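Long-range contacts in putative hydrogenase expression/formation protein hupG (Rhodopseudomonas palustris, PDB 2QSI), which is of unknown function but, as a thioredoxin-like member of the HupG/HyaE family, probably takes part in the expression or maturation of hydrogenase: residues Val20-Val25 with Ala75-Gly80; Gly33-Leu38 with Gly66-Ala71; Val37-Gly42 with Pro91-Val96. All blocks are in the same frame, centred on the assembly; numbering follows the deposited sequence.

How the contacts relate
Contacts 2 and 3 are buried and both use strand 35-40, sharing Val37 and Leu38: contact 2 pairs it in parallel with strand 68-73, contact 3 antiparallel with strand 92-106. Their cohesion is backbone hydrogen bonding plus aliphatic or aromatic packing, and both reach the second subunit. Contact 1 is partly buried and smaller, 176 Å² against 527 and 477 Å², and is made by a loop and the chain at helix 78-85 through van der Waals contact. Its centre lies about 17 Å from that of contact 2 and about 12 Å from that of contact 3. It meets contact 2 where Val20 CG1 lies 3.9 Å from Ala71 CB, and contact 3 where Glu78 approaches Phe40 and Gly42.

Contact 1 (Val20-Val25 with Ala75-Gly80); sequences VDEATV and AEAERG
Asp21 and Ala77 bring their CA atoms to 5.2 Å, the closest pair of CA atoms across the contact between the loop that follows strand 18-20 and the chain entering helix 78-85. Ala77 makes the apolar centre of the meeting: its methyl carbon CB points at the loop and lies 3.8 Å from Glu22 N, with Asp21 CA almost as near. The Glu22 side chain runs alongside Ala77, its CG 4.2 Å from Ala77 CB. That CG stands beside the backbone N (chi1 -80°) and the chain runs on extended, which carries the carboxylate past Ala77 to the helix. There Gly80, without a side chain, lets Glu22 OE2 come within 3.6 Å of its CA, while OE1 lies 3.9 Å from Ala77 CA. These are van der Waals approaches to carbon. The Glu22 side chain also touches Leu81. Within the thioredoxin-like fold this joins the turn after an outer strand to the helix whose Glu78 hydrogen-bonds a bound dithiothreitol through OE1. The loop holds its own shape by an Asx motif: Asp21 OD1 accepts from Thr24 N at 2.8 Å, met nearly along the C-O axis of the carboxylate, and more weakly from Ala23 N. In return Asp21 N donates to Thr24 OG1 at 3.2 Å in a nearly straight bond (N-H...O 170°). Asp21 O accepts from Val25 N and shares Thr24 N with OD1, as the chain turns into helix 25-30.

Contact 2 (Gly33-Leu38 with Gly66-Ala71); sequences GKIVVL and GRLVAA
Ile35 and Leu68 meet in the tight part of the contact, where Leu68 CD2 lies 3.7 Å from Ile35 CB and the two side chains cross obliquely. On the same face Val37 CG2 also approaches Leu68 CD2. The other face carries Val36 and Val69, side by side and pointing the same way; Val69 CG1 takes the crowded position between N and carbonyl carbon (chi1 66°), which sets it 3.8 Å from Val36 CG2 and near Ile35 O. Between these faces the strands run parallel, 29° apart, as the two strands of a beta-alpha-beta unit connected through helix 50-62. Their four backbone bonds include a nearly straight one from Val37 N to Val69 O (2.8 Å, 174°).

The hydrated side is looser. The extended Lys34 chain lies across the carbonyls of Gly66, Arg67 and Leu68, with CE 3.5 Å from Gly66 O. One water accepts from Lys34 NZ at 2.8 Å and donates to Leu68 O at 2.7 Å. At the subunit interface, by contrast, Arg67 NH2 forms a salt bridge with Asp126 OD1 of the second subunit. Such chemistry implies that backbone bonds set the register and aliphatic packing fills both faces, while hydration links the lysine to the strand entrance.

Contact 3 (Val37-Gly42 with Pro91-Val96); sequences VLFFRG and PSLAVV
Leu93 packs into the angle between Val37 and Phe39, its CD2 3.9 Å from Phe39 CD1 and its CB 4.0 Å from Val37 CG1; it crosses both side chains at a slant. On the opposite face of the sheet, Phe40 CE2 lies 4.0 Å from Ala94 CB, which sits at the edge of the ring near its plane. The torsions account for both meetings: CG opposite the backbone N (chi1 173°) lays Phe39 CD1 near Leu93 CD2, whereas CG beside the N (chi1 -65°) brings Phe40 CE2 to the Ala94 methyl. Farther along, Leu38 CD1 reaches Val96 CG2.

The antiparallel backbone positions these groups. Leu38 and Ala94 form a hydrogen-bonded pair, both bonds 2.8 Å between N and O, and Phe40 with Ser92 forms the next. Ser92 N uses a lone pair of Phe40 O, in the carbonyl plane. Pro91, preceded by a cis peptide bond, ends the pairing with CB 3.3 Å from Phe40 O. A cis proline leading into this strand is a hallmark of the thioredoxin fold. Gly42, at the end of the other segment, lines the dithiothreitol pocket, as does Cys90 just before Pro91. Ser92 OG bonds to Val89 O, and Arg41 forms a salt bridge with Glu72.

Helix 50-62 packs on Phe39, and helix 78-85 receives Phe40 and Leu38. Strand 68-73 lies beyond strand 35-40, while residues Ser92-Val96 pair antiparallel with a strand of the second subunit, continuing the sheet across the dimer.

Contact 1 (Val20-Val25 with Ala75-Gly80)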
loop_
_atom_site.group_PDB
_atom_site.type_symbol
_atom_site.label_atom_id
_atom_site.label_comp_id
_atom_site.label_asym_id
_atom_site.label_seq_id
_atom_site.Cartn_x
_atom_site.Cartn_y
_atom_site.Cartn_z
ATOM N N VAL A 20 10.677 6.311 -13.094
ATOM C CA VAL A 20 9.594 7.021 -12.428
ATOM C C VAL A 20 10.049 8.253 -11.637
ATOM O O VAL A 20 11.184 8.336 -11.168
ATOM C CB VAL A 20 8.797 6.109 -11.444
ATOM C CG1 VAL A 20 8.078 4.978 -12.202
ATOM C CG2 VAL A 20 9.680 5.601 -10.297
ATOM N N ASP A 21 9.125 9.187 -11.478
ATOM C CA ASP A 21 9.346 10.372 -10.662
ATOM C C ASP A 21 8.226 10.553 -9.658
ATOM O O ASP A 21 7.331 9.716 -9.559
ATOM C CB ASP A 21 9.549 11.626 -11.550
ATOM C CG ASP A 21 8.316 12.014 -12.348
ATOM O OD1 ASP A 21 7.163 11.710 -11.970
ATOM O OD2 ASP A 21 8.497 12.670 -13.390
ATOM N N GLU A 22 8.281 11.640 -8.892
ATOM C CA GLU A 22 7.239 11.903 -7.882
ATOM C C GLU A 22 5.856 12.076 -8.530
ATOM O O GLU A 22 4.847 11.823 -7.893
ATOM C CB GLU A 22 7.618 13.090 -6.967
ATOM C CG GLU A 22 8.609 12.717 -5.855
ATOM C CD GLU A 22 9.275 13.915 -5.183
ATOM O OE1 GLU A 22 9.966 14.688 -5.877
ATOM O OE2 GLU A 22 9.111 14.083 -3.955
ATOM N N ALA A 23 5.809 12.460 -9.807
ATOM C CA ALA A 23 4.531 12.617 -10.525
ATOM C C ALA A 23 3.934 11.302 -11.025
ATOM O O ALA A 23 2.705 11.179 -11.110
ATOM C CB ALA A 23 4.704 13.583 -11.701
ATOM N N THR A 24 4.787 10.336 -11.364
ATOM C CA THR A 24 4.344 9.078 -11.990
ATOM C C THR A 24 4.465 7.817 -11.129
ATOM O O THR A 24 3.895 6.785 -11.487
ATOM C CB THR A 24 5.092 8.802 -13.315
ATOM O OG1 THR A 24 6.477 8.500 -13.058
ATOM C CG2 THR A 24 4.983 9.989 -14.243
ATOM N N VAL A 25 5.181 7.878 -10.007
ATOM C CA VAL A 25 5.370 6.667 -9.180
ATOM C C VAL A 25 4.074 6.135 -8.522
ATOM O O VAL A 25 3.864 4.916 -8.477
ATOM C CB VAL A 25 6.484 6.860 -8.099
ATOM C CG1 VAL A 25 6.048 7.892 -7.049
ATOM C CG2 VAL A 25 6.854 5.528 -7.442
ATOM N N ALA A 75 16.357 11.153 -10.836
ATOM C CA ALA A 75 17.328 11.782 -9.924
ATOM C C ALA A 75 16.684 12.860 -9.028
ATOM O O ALA A 75 16.935 12.934 -7.828
ATOM C CB ALA A 75 18.469 12.394 -10.732
ATOM N N GLU A 76 15.830 13.677 -9.614
ATOM C CA GLU A 76 15.184 14.770 -8.862
ATOM C C GLU A 76 14.168 14.245 -7.838
ATOM O O GLU A 76 13.856 14.943 -6.858
ATOM C CB GLU A 76 14.542 15.823 -9.788
ATOM C CG GLU A 76 13.995 15.321 -11.107
ATOM C CD GLU A 76 15.120 14.996 -12.109
ATOM O OE1 GLU A 76 15.354 13.798 -12.336
ATOM O OE2 GLU A 76 15.799 15.925 -12.631
ATOM N N ALA A 77 13.694 13.002 -8.047
ATOM C CA ALA A 77 12.727 12.331 -7.161
ATOM C C ALA A 77 13.362 11.616 -5.968
ATOM O O ALA A 77 12.655 11.192 -5.028
ATOM C CB ALA A 77 11.919 11.335 -7.961
ATOM N N GLU A 78 14.683 11.467 -6.006
ATOM C CA GLU A 78 15.391 10.691 -5.004
ATOM C C GLU A 78 15.111 11.143 -3.574
ATOM O O GLU A 78 14.756 10.332 -2.744
ATOM C CB GLU A 78 16.890 10.676 -5.270
ATOM C CG GLU A 78 17.233 9.883 -6.509
ATOM C CD GLU A 78 18.652 10.032 -6.962
ATOM O OE1 GLU A 78 19.412 10.866 -6.396
ATOM O OE2 GLU A 78 19.006 9.324 -7.916
ATOM N N ARG A 79 15.272 12.426 -3.282
ATOM C CA ARG A 79 15.178 12.873 -1.902
ATOM C C ARG A 79 13.805 12.557 -1.314
ATOM O O ARG A 79 13.694 11.966 -0.229
ATOM C CB ARG A 79 15.479 14.367 -1.804
ATOM C CG ARG A 79 15.632 14.853 -0.358
ATOM C CD ARG A 79 16.695 15.947 -0.232
ATOM N NE ARG A 79 18.022 15.452 -0.659
ATOM C CZ ARG A 79 18.588 15.623 -1.859
ATOM N NH1 ARG A 79 17.973 16.292 -2.838
ATOM N NH2 ARG A 79 19.801 15.120 -2.090
ATOM N N GLY A 80 12.764 12.941 -2.033
ATOM C CA GLY A 80 11.403 12.724 -1.570
ATOM C C GLY A 80 11.001 11.252 -1.508
ATOM O O GLY A 80 10.297 10.839 -0.597
#

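Contact 2 (Gly33-Leu38 with Gly66-Ala71)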
loop_
_atom_site.group_PDB
_atom_site.type_symbol
_atom_site.label_atom_id
_atom_site.label_comp_id
_atom_site.label_asym_id
_atom_site.label_seq_id
_atom_site.Cartn_x
_atom_site.Cartn_y
_atom_site.Cartn_z
ATOM N N GLY A 33 -0.013 -4.644 -9.849
ATOM C CA GLY A 33 -0.448 -5.990 -9.506
ATOM C C GLY A 33 0.687 -6.918 -9.090
ATOM O O GLY A 33 0.537 -8.148 -9.076
ATOM N N LYS A 34 1.819 -6.325 -8.736
ATOM C CA LYS A 34 3.013 -7.065 -8.404
ATOM C C LYS A 34 3.679 -6.293 -7.307
ATOM O O LYS A 34 3.356 -5.126 -7.099
ATOM C CB LYS A 34 3.928 -7.152 -9.603
ATOM C CG LYS A 34 3.381 -8.064 -10.755
ATOM C CD LYS A 34 4.446 -8.469 -11.735
ATOM C CE LYS A 34 3.864 -9.256 -12.933
ATOM N NZ LYS A 34 4.925 -9.409 -13.971
ATOM N N ILE A 35 4.624 -6.921 -6.640
ATOM C CA ILE A 35 5.498 -6.215 -5.686
ATOM C C ILE A 35 6.483 -5.409 -6.539
ATOM O O ILE A 35 7.024 -5.913 -7.537
ATOM C CB ILE A 35 6.246 -7.217 -4.763
ATOM C CG1 ILE A 35 5.292 -7.963 -3.782
ATOM C CG2 ILE A 35 7.366 -6.554 -3.982
ATOM C CD1 ILE A 35 4.303 -7.098 -3.154
ATOM N N VAL A 36 6.668 -4.154 -6.158
ATOM C CA VAL A 36 7.522 -3.244 -6.860
ATOM C C VAL A 36 8.909 -3.135 -6.245
ATOM O O VAL A 36 9.073 -2.988 -5.044
ATOM C CB VAL A 36 6.839 -1.855 -6.938
ATOM C CG1 VAL A 36 7.786 -0.833 -7.619
ATOM C CG2 VAL A 36 5.466 -2.017 -7.709
ATOM N N VAL A 37 9.917 -3.196 -7.103
ATOM C CA VAL A 37 11.284 -2.956 -6.693
ATOM C C VAL A 37 11.698 -1.579 -7.249
ATOM O O VAL A 37 11.832 -1.392 -8.484
ATOM C CB VAL A 37 12.214 -4.049 -7.190
ATOM C CG1 VAL A 37 13.651 -3.822 -6.656
ATOM C CG2 VAL A 37 11.700 -5.434 -6.744
ATOM N N LEU A 38 11.880 -0.619 -6.350
ATOM C CA LEU A 38 12.318 0.706 -6.741
ATOM C C LEU A 38 13.807 0.769 -6.562
ATOM O O LEU A 38 14.310 0.470 -5.475
ATOM C CB LEU A 38 11.696 1.799 -5.877
ATOM C CG LEU A 38 10.188 1.976 -5.935
ATOM C CD1 LEU A 38 9.779 3.079 -4.925
ATOM C CD2 LEU A 38 9.729 2.201 -7.360
ATOM N N GLY A 66 6.748 -13.514 -12.080
ATOM C CA GLY A 66 5.371 -13.082 -11.930
ATOM C C GLY A 66 5.155 -12.250 -10.682
ATOM O O GLY A 66 4.077 -11.695 -10.472
ATOM N N ARG A 67 6.188 -12.163 -9.850
ATOM C CA ARG A 67 6.050 -11.578 -8.502
ATOM C C ARG A 67 6.458 -10.113 -8.418
ATOM O O ARG A 67 5.928 -9.398 -7.584
ATOM C CB ARG A 67 6.856 -12.371 -7.471
ATOM C CG ARG A 67 6.408 -13.833 -7.234
ATOM C CD ARG A 67 4.971 -13.978 -6.738
ATOM N NE ARG A 67 4.635 -13.354 -5.431
ATOM C CZ ARG A 67 4.879 -13.890 -4.222
ATOM N NH1 ARG A 67 5.510 -15.062 -4.080
ATOM N NH2 ARG A 67 4.468 -13.250 -3.131
ATOM N N LEU A 68 7.331 -9.678 -9.322
ATOM C CA LEU A 68 8.028 -8.387 -9.181
ATOM C C LEU A 68 8.006 -7.581 -10.468
ATOM O O LEU A 68 7.930 -8.144 -11.583
ATOM C CB LEU A 68 9.491 -8.638 -8.816
ATOM C CG LEU A 68 9.757 -9.459 -7.573
ATOM C CD1 LEU A 68 11.271 -9.748 -7.460
ATOM C CD2 LEU A 68 9.173 -8.746 -6.342
ATOM N N VAL A 69 8.141 -6.270 -10.302
ATOM C CA VAL A 69 8.318 -5.345 -11.400
ATOM C C VAL A 69 9.237 -4.244 -10.913
ATOM O O VAL A 69 9.236 -3.918 -9.721
ATOM C CB VAL A 69 7.003 -4.761 -11.885
ATOM C CG1 VAL A 69 6.380 -3.903 -10.829
ATOM C CG2 VAL A 69 7.238 -3.940 -13.153
ATOM N N ALA A 70 10.086 -3.734 -11.801
ATOM C CA ALA A 70 11.100 -2.762 -11.384
ATOM C C ALA A 70 10.855 -1.402 -11.999
ATOM O O ALA A 70 10.309 -1.275 -13.099
ATOM C CB ALA A 70 12.534 -3.254 -11.751
ATOM N N ALA A 71 11.274 -0.384 -11.289
ATOM C CA ALA A 71 11.369 0.970 -11.803
ATOM C C ALA A 71 12.557 1.671 -11.144
ATOM O O ALA A 71 12.813 1.511 -9.951
ATOM C CB ALA A 71 10.111 1.775 -11.525
HETATM O O HOH W 1 1.852 -10.748 -8.197
HETATM O O HOH W 2 7.720 -7.662 -14.153
HETATM O O HOH W 3 6.999 -10.486 -12.508
#

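Contact 3 (Val37-Gly42 with Pro91-Val96)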
loop_
_atom_site.group_PDB
_atom_site.type_symbol
_atom_site.label_atom_id
_atom_site.label_comp_id
_atom_site.label_asym_id
_atom_site.label_seq_id
_atom_site.Cartn_x
_atom_site.Cartn_y
_atom_site.Cartn_z
ATOM N N VAL A 37 9.917 -3.196 -7.103
ATOM C CA VAL A 37 11.284 -2.956 -6.693
ATOM C C VAL A 37 11.698 -1.579 -7.249
ATOM O O VAL A 37 11.832 -1.392 -8.484
ATOM C CB VAL A 37 12.214 -4.049 -7.190
ATOM C CG1 VAL A 37 13.651 -3.822 -6.656
ATOM C CG2 VAL A 37 11.700 -5.434 -6.744
ATOM N N LEU A 38 11.880 -0.619 -6.350
ATOM C CA LEU A 38 12.318 0.706 -6.741
ATOM C C LEU A 38 13.807 0.769 -6.562
ATOM O O LEU A 38 14.310 0.470 -5.475
ATOM C CB LEU A 38 11.696 1.799 -5.877
ATOM C CG LEU A 38 10.188 1.976 -5.935
ATOM C CD1 LEU A 38 9.779 3.079 -4.925
ATOM C CD2 LEU A 38 9.729 2.201 -7.360
ATOM N N PHE A 39 14.475 1.157 -7.645
ATOM C CA PHE A 39 15.925 1.284 -7.740
ATOM C C PHE A 39 16.331 2.738 -7.579
ATOM O O PHE A 39 16.030 3.576 -8.434
ATOM C CB PHE A 39 16.394 0.741 -9.099
ATOM C CG PHE A 39 17.839 0.970 -9.392
ATOM C CD1 PHE A 39 18.805 0.849 -8.422
ATOM C CD2 PHE A 39 18.237 1.230 -10.708
ATOM C CE1 PHE A 39 20.174 1.041 -8.759
ATOM C CE2 PHE A 39 19.533 1.415 -11.026
ATOM C CZ PHE A 39 20.512 1.324 -10.044
ATOM N N PHE A 40 17.029 2.999 -6.465
ATOM C CA PHE A 40 17.711 4.285 -6.210
ATOM C C PHE A 40 19.176 4.149 -6.591
ATOM O O PHE A 40 19.953 3.382 -5.971
ATOM C CB PHE A 40 17.576 4.657 -4.742
ATOM C CG PHE A 40 16.149 4.931 -4.319
ATOM C CD1 PHE A 40 15.659 6.245 -4.273
ATOM C CD2 PHE A 40 15.267 3.889 -3.999
ATOM C CE1 PHE A 40 14.350 6.508 -3.852
ATOM C CE2 PHE A 40 13.944 4.146 -3.654
ATOM C CZ PHE A 40 13.482 5.456 -3.599
ATOM N N ARG A 41 19.521 4.857 -7.659
ATOM C CA ARG A 41 20.815 4.729 -8.303
ATOM C C ARG A 41 21.824 5.687 -7.701
ATOM O O ARG A 41 22.702 5.275 -6.951
ATOM C CB ARG A 41 20.676 4.958 -9.835
ATOM C CG ARG A 41 22.009 4.831 -10.570
ATOM C CD ARG A 41 21.942 5.351 -11.996
ATOM N NE ARG A 41 21.149 4.516 -12.909
ATOM C CZ ARG A 41 21.602 3.483 -13.629
ATOM N NH1 ARG A 41 22.879 3.118 -13.593
ATOM N NH2 ARG A 41 20.751 2.859 -14.427
ATOM N N GLY A 42 21.669 6.976 -8.001
ATOM C CA GLY A 42 22.631 7.974 -7.605
ATOM C C GLY A 42 23.578 8.440 -8.698
ATOM O O GLY A 42 23.753 7.801 -9.741
ATOM N N PRO A 91 23.500 3.491 -3.575
ATOM C CA PRO A 91 22.343 2.881 -4.243
ATOM C C PRO A 91 21.604 1.947 -3.274
ATOM O O PRO A 91 22.202 1.445 -2.309
ATOM C CB PRO A 91 22.966 2.099 -5.404
ATOM C CG PRO A 91 24.384 1.848 -4.979
ATOM C CD PRO A 91 24.779 2.889 -3.981
ATOM N N SER A 92 20.310 1.770 -3.505
ATOM C CA SER A 92 19.467 0.863 -2.756
ATOM C C SER A 92 18.365 0.306 -3.673
ATOM O O SER A 92 17.996 0.937 -4.653
ATOM C CB SER A 92 18.754 1.597 -1.576
ATOM O OG SER A 92 19.636 1.851 -0.489
ATOM N N LEU A 93 17.840 -0.856 -3.297
ATOM C CA LEU A 93 16.521 -1.309 -3.740
ATOM C C LEU A 93 15.489 -1.168 -2.599
ATOM O O LEU A 93 15.706 -1.687 -1.487
ATOM C CB LEU A 93 16.585 -2.759 -4.169
ATOM C CG LEU A 93 17.613 -3.099 -5.231
ATOM C CD1 LEU A 93 17.512 -4.572 -5.593
ATOM C CD2 LEU A 93 17.317 -2.236 -6.473
ATOM N N ALA A 94 14.367 -0.518 -2.863
ATOM C CA ALA A 94 13.244 -0.507 -1.924
ATOM C C ALA A 94 12.165 -1.414 -2.496
ATOM O O ALA A 94 11.718 -1.180 -3.618
ATOM C CB ALA A 94 12.703 0.906 -1.743
ATOM N N VAL A 95 11.777 -2.454 -1.721
ATOM C CA VAL A 95 10.762 -3.427 -2.128
ATOM C C VAL A 95 9.436 -2.997 -1.499
ATOM O O VAL A 95 9.309 -2.939 -0.256
ATOM C CB VAL A 95 11.152 -4.836 -1.726
ATOM C CG1 VAL A 95 10.132 -5.847 -2.266
ATOM C CG2 VAL A 95 12.571 -5.155 -2.234
ATOM N N VAL A 96 8.458 -2.706 -2.345
ATOM C CA VAL A 96 7.227 -2.036 -1.908
ATOM C C VAL A 96 5.992 -2.843 -2.318
ATOM O O VAL A 96 5.833 -3.158 -3.494
ATOM C CB VAL A 96 7.097 -0.650 -2.544
ATOM C CG1 VAL A 96 5.785 -0.008 -2.120
ATOM C CG2 VAL A 96 8.280 0.278 -2.176
#